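Local coordinates for EmGH1 (Erythrobacter marinus, PDB 5Z87), which probably hydrolyses beta-glucosidic bonds as a family 3 glycoside hydrolase, at residues 132-145 / 446-458. Numbering follows the deposited sequence.
Sequences LHGLLADGATQFPQ and SVHLGGYSPKPFV
Tyr452, which lines the pocket holding a bound dithiothreitol, is seated on Leu132 and Leu136 where a loop of the TIM-barrel domain meets one of the family 3 C-terminal domain, an example of a pocket built across a domain interface. CD2 of Leu132 meets CB of Tyr452 at 3.7 Å, the two side chains crossing at about a right angle, while CD1 of Leu136 reaches CD2 of the same ring at 3.8 Å. The ring leads away from this seat, and its OH bonds to Glu541. Next to it, the carbonyl O of Gly451 is gripped from opposite faces of its plane: NE2 of His133 donates at 3.2 Å, with the oxygen close to the imidazole plane, and NE2 of Gln145 donates at 3.2 Å, a nitrogen also bonded to Glu194. Farther along, the amide of Gln142 lies against Pro454, CD to CD 3.2 Å; its NE2 donates to O of Leu135 and Ala140, whereas the buried OE1 lacks a polar partner. Water 1 joins O of Tyr452 to N of His133 and O of Gly134. Polar bonds to the backbone around Tyr452 and apolar contacts with its side chain thus probably help to hold its base at the pocket.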
loop_
_atom_site.group_PDB
_atom_site.type_symbol
_atom_site.label_atom_id
_atom_site.label_comp_id
_atom_site.label_asym_id
_atom_site.label_seq_id
_atom_site.Cartn_x
_atom_site.Cartn_y
_atom_site.Cartn_z
ATOM N N LEU A 132 10.848 -18.728 -18.181
ATOM C CA LEU A 132 11.006 -17.388 -17.610
ATOM C C LEU A 132 12.283 -16.715 -18.101
ATOM O O LEU A 132 12.267 -15.555 -18.521
ATOM C CB LEU A 132 11.007 -17.468 -16.081
ATOM C CG LEU A 132 11.123 -16.154 -15.299
ATOM C CD1 LEU A 132 9.976 -15.206 -15.598
ATOM C CD2 LEU A 132 11.182 -16.452 -13.820
ATOM N N HIS A 133 13.402 -17.430 -18.046
ATOM C CA HIS A 133 14.708 -16.906 -18.435
ATOM C C HIS A 133 15.488 -18.030 -19.103
ATOM O O HIS A 133 16.644 -18.309 -18.776
ATOM C CB HIS A 133 15.444 -16.338 -17.221
ATOM C CG HIS A 133 15.694 -17.350 -16.148
ATOM N ND1 HIS A 133 16.845 -18.108 -16.096
ATOM C CD2 HIS A 133 14.921 -17.768 -15.120
ATOM C CE1 HIS A 133 16.779 -18.932 -15.066
ATOM N NE2 HIS A 133 15.619 -18.752 -14.461
ATOM N N GLY A 134 14.838 -18.677 -20.062
ATOM C CA GLY A 134 15.252 -19.957 -20.595
ATOM C C GLY A 134 14.289 -21.061 -20.188
ATOM O O GLY A 134 13.448 -20.910 -19.302
ATOM N N LEU A 135 14.432 -22.194 -20.854
ATOM C CA LEU A 135 13.553 -23.321 -20.584
ATOM C C LEU A 135 13.872 -23.952 -19.232
ATOM O O LEU A 135 15.015 -24.327 -18.965
ATOM C CB LEU A 135 13.695 -24.354 -21.694
ATOM C CG LEU A 135 13.094 -25.720 -21.427
ATOM C CD1 LEU A 135 11.571 -25.656 -21.407
ATOM C CD2 LEU A 135 13.610 -26.637 -22.519
ATOM N N LEU A 136 12.860 -24.081 -18.373
ATOM C CA LEU A 136 13.040 -24.764 -17.094
ATOM C C LEU A 136 13.048 -26.264 -17.367
ATOM O O LEU A 136 12.033 -26.959 -17.269
ATOM C CB LEU A 136 11.950 -24.372 -16.106
ATOM C CG LEU A 136 12.206 -24.500 -14.600
ATOM C CD1 LEU A 136 10.923 -24.181 -13.833
ATOM C CD2 LEU A 136 12.743 -25.861 -14.158
ATOM N N ALA A 137 14.229 -26.771 -17.707
ATOM C CA ALA A 137 14.381 -28.198 -17.967
ATOM C C ALA A 137 15.849 -28.568 -17.848
ATOM O O ALA A 137 16.735 -27.739 -18.069
ATOM C CB ALA A 137 13.851 -28.599 -19.353
ATOM N N ASP A 138 16.086 -29.830 -17.512
ATOM C CA ASP A 138 17.439 -30.321 -17.315
ATOM C C ASP A 138 18.286 -30.086 -18.559
ATOM O O ASP A 138 17.879 -30.416 -19.678
ATOM C CB ASP A 138 17.392 -31.804 -16.964
ATOM C CG ASP A 138 18.609 -32.253 -16.212
ATOM O OD1 ASP A 138 19.683 -32.379 -16.844
ATOM O OD2 ASP A 138 18.487 -32.458 -14.983
ATOM N N GLY A 139 19.448 -29.470 -18.366
ATOM C CA GLY A 139 20.368 -29.234 -19.456
ATOM C C GLY A 139 20.045 -28.087 -20.387
ATOM O O GLY A 139 20.753 -27.919 -21.378
ATOM N N ALA A 140 19.017 -27.281 -20.113
ATOM C CA ALA A 140 18.715 -26.137 -20.974
ATOM C C ALA A 140 19.522 -24.901 -20.564
ATOM O O ALA A 140 19.938 -24.762 -19.410
ATOM C CB ALA A 140 17.221 -25.814 -20.942
ATOM N N THR A 141 19.744 -24.004 -21.535
ATOM C CA THR A 141 20.493 -22.768 -21.316
ATOM C C THR A 141 19.756 -21.836 -20.353
ATOM O O THR A 141 18.601 -21.469 -20.592
ATOM C CB THR A 141 20.730 -22.051 -22.639
ATOM O OG1 THR A 141 21.063 -23.006 -23.648
ATOM C CG2 THR A 141 21.862 -21.026 -22.506
ATOM N N GLN A 142 20.443 -21.424 -19.287
ATOM C CA GLN A 142 19.879 -20.559 -18.249
ATOM C C GLN A 142 20.384 -19.134 -18.448
ATOM O O GLN A 142 21.503 -18.797 -18.053
ATOM C CB GLN A 142 20.247 -21.082 -16.868
ATOM C CG GLN A 142 19.567 -22.389 -16.555
ATOM C CD GLN A 142 18.089 -22.347 -16.901
ATOM O OE1 GLN A 142 17.300 -21.720 -16.195
ATOM N NE2 GLN A 142 17.705 -23.019 -17.990
ATOM N N PHE A 143 19.554 -18.297 -19.055
ATOM C CA PHE A 143 19.893 -16.900 -19.264
ATOM C C PHE A 143 19.785 -16.113 -17.953
ATOM O O PHE A 143 19.357 -16.642 -16.917
ATOM C CB PHE A 143 18.998 -16.360 -20.369
ATOM C CG PHE A 143 19.212 -17.042 -21.685
ATOM C CD1 PHE A 143 20.244 -16.640 -22.528
ATOM C CD2 PHE A 143 18.402 -18.103 -22.077
ATOM C CE1 PHE A 143 20.457 -17.278 -23.752
ATOM C CE2 PHE A 143 18.603 -18.742 -23.301
ATOM C CZ PHE A 143 19.627 -18.332 -24.137
ATOM N N PRO A 144 20.221 -14.846 -17.928
ATOM C CA PRO A 144 20.023 -14.055 -16.706
ATOM C C PRO A 144 18.535 -13.959 -16.390
ATOM O O PRO A 144 17.686 -13.992 -17.281
ATOM C CB PRO A 144 20.619 -12.686 -17.057
ATOM C CG PRO A 144 21.569 -12.950 -18.179
ATOM C CD PRO A 144 20.952 -14.078 -18.954
ATOM N N GLN A 145 18.227 -13.864 -15.103
ATOM C CA GLN A 145 16.848 -13.741 -14.658
ATOM C C GLN A 145 16.173 -12.536 -15.323
ATOM O O GLN A 145 16.828 -11.639 -15.861
ATOM C CB GLN A 145 16.809 -13.642 -13.132
ATOM C CG GLN A 145 15.421 -13.619 -12.497
ATOM C CD GLN A 145 14.566 -14.822 -12.885
ATOM O OE1 GLN A 145 14.135 -14.960 -14.036
ATOM N NE2 GLN A 145 14.293 -15.678 -11.914
ATOM N N SER A 446 28.844 -20.455 -5.095
ATOM C CA SER A 446 27.601 -21.015 -5.596
ATOM C C SER A 446 27.136 -20.296 -6.863
ATOM O O SER A 446 27.371 -19.098 -7.051
ATOM C CB SER A 446 26.535 -20.929 -4.495
ATOM O OG SER A 446 26.686 -19.739 -3.712
ATOM N N VAL A 447 26.498 -21.058 -7.752
ATOM C CA VAL A 447 25.809 -20.482 -8.904
ATOM C C VAL A 447 24.413 -20.050 -8.465
ATOM O O VAL A 447 23.736 -20.763 -7.718
ATOM C CB VAL A 447 25.743 -21.497 -10.061
ATOM C CG1 VAL A 447 25.030 -20.905 -11.259
ATOM C CG2 VAL A 447 27.143 -21.956 -10.459
ATOM N N HIS A 448 23.967 -18.879 -8.911
ATOM C CA HIS A 448 22.617 -18.429 -8.588
ATOM C C HIS A 448 21.907 -18.000 -9.855
ATOM O O HIS A 448 22.331 -17.055 -10.532
ATOM C CB HIS A 448 22.645 -17.328 -7.539
ATOM C CG HIS A 448 23.049 -17.845 -6.201
ATOM N ND1 HIS A 448 22.161 -18.473 -5.354
ATOM C CD2 HIS A 448 24.263 -17.928 -5.605
ATOM C CE1 HIS A 448 22.802 -18.868 -4.265
ATOM N NE2 HIS A 448 24.076 -18.548 -4.392
ATOM N N LEU A 449 20.845 -18.729 -10.187
ATOM C CA LEU A 449 20.113 -18.515 -11.419
ATOM C C LEU A 449 18.708 -17.974 -11.198
ATOM O O LEU A 449 18.120 -17.428 -12.135
ATOM C CB LEU A 449 20.038 -19.827 -12.209
ATOM C CG LEU A 449 21.393 -20.426 -12.569
ATOM C CD1 LEU A 449 21.192 -21.843 -13.085
ATOM C CD2 LEU A 449 22.122 -19.556 -13.590
ATOM N N GLY A 450 18.168 -18.092 -9.993
ATOM C CA GLY A 450 16.868 -17.533 -9.689
ATOM C C GLY A 450 15.766 -18.566 -9.775
ATOM O O GLY A 450 15.966 -19.718 -10.178
ATOM N N GLY A 451 14.571 -18.124 -9.378
ATOM C CA GLY A 451 13.404 -18.974 -9.482
ATOM C C GLY A 451 13.177 -19.447 -10.906
ATOM O O GLY A 451 13.651 -18.853 -11.878
ATOM N N TYR A 452 12.475 -20.568 -11.017
ATOM C CA TYR A 452 12.099 -21.108 -12.320
ATOM C C TYR A 452 13.336 -21.515 -13.131
ATOM O O TYR A 452 13.438 -21.246 -14.326
ATOM C CB TYR A 452 11.197 -20.111 -13.065
ATOM C CG TYR A 452 9.797 -20.175 -12.486
ATOM C CD1 TYR A 452 9.421 -19.388 -11.399
ATOM C CD2 TYR A 452 8.876 -21.084 -12.980
ATOM C CE1 TYR A 452 8.151 -19.496 -10.853
ATOM C CE2 TYR A 452 7.617 -21.193 -12.452
ATOM C CZ TYR A 452 7.255 -20.408 -11.391
ATOM O OH TYR A 452 5.998 -20.570 -10.876
ATOM N N SER A 453 14.283 -22.173 -12.463
ATOM C CA SER A 453 15.513 -22.695 -13.041
ATOM C C SER A 453 15.641 -24.176 -12.713
ATOM O O SER A 453 15.172 -24.626 -11.661
ATOM C CB SER A 453 16.756 -21.955 -12.511
ATOM O OG SER A 453 16.651 -20.552 -12.666
ATOM N N PRO A 454 16.283 -24.953 -13.588
ATOM C CA PRO A 454 16.478 -26.385 -13.306
ATOM C C PRO A 454 17.480 -26.604 -12.180
ATOM O O PRO A 454 18.541 -25.976 -12.135
ATOM C CB PRO A 454 17.014 -26.946 -14.632
ATOM C CG PRO A 454 17.134 -25.789 -15.581
ATOM C CD PRO A 454 16.997 -24.522 -14.792
ATOM N N LYS A 455 17.139 -27.515 -11.275
ATOM C CA LYS A 455 17.980 -27.857 -10.142
ATOM C C LYS A 455 18.632 -29.227 -10.334
ATOM O O LYS A 455 17.971 -30.175 -10.772
ATOM C CB LYS A 455 17.178 -27.858 -8.839
ATOM C CG LYS A 455 16.794 -26.464 -8.363
ATOM C CD LYS A 455 15.660 -26.540 -7.371
ATOM C CE LYS A 455 15.437 -25.211 -6.666
ATOM N NZ LYS A 455 14.121 -25.186 -5.950
ATOM N N PRO A 456 19.926 -29.370 -9.996
ATOM C CA PRO A 456 20.747 -28.302 -9.404
ATOM C C PRO A 456 21.242 -27.303 -10.441
ATOM O O PRO A 456 21.399 -27.674 -11.607
ATOM C CB PRO A 456 21.917 -29.065 -8.782
ATOM C CG PRO A 456 22.053 -30.285 -9.636
ATOM C CD PRO A 456 20.666 -30.640 -10.121
ATOM N N PHE A 457 21.472 -26.060 -10.016
ATOM C CA PHE A 457 21.934 -25.025 -10.932
ATOM C C PHE A 457 23.235 -25.443 -11.593
ATOM O O PHE A 457 24.107 -26.035 -10.957
ATOM C CB PHE A 457 22.155 -23.699 -10.192
ATOM C CG PHE A 457 20.924 -23.139 -9.537
ATOM C CD1 PHE A 457 19.654 -23.473 -9.991
ATOM C CD2 PHE A 457 21.039 -22.264 -8.467
ATOM C CE1 PHE A 457 18.519 -22.948 -9.379
ATOM C CE2 PHE A 457 19.914 -21.740 -7.850
ATOM C CZ PHE A 457 18.652 -22.079 -8.310
ATOM N N VAL A 458 23.369 -25.099 -12.870
ATOM C CA VAL A 458 24.566 -25.360 -13.659
ATOM C C VAL A 458 25.024 -24.036 -14.252
ATOM O O VAL A 458 24.287 -23.419 -15.029
ATOM C CB VAL A 458 24.298 -26.382 -14.782
ATOM C CG1 VAL A 458 25.547 -26.597 -15.626
ATOM C CG2 VAL A 458 23.804 -27.711 -14.208
HETATM O O HOH W 1 12.800 -20.235 -16.790
HETATM O O HOH W 2 18.265 -30.346 -13.796
HETATM O O HOH W 3 19.799 -16.493 -14.044
#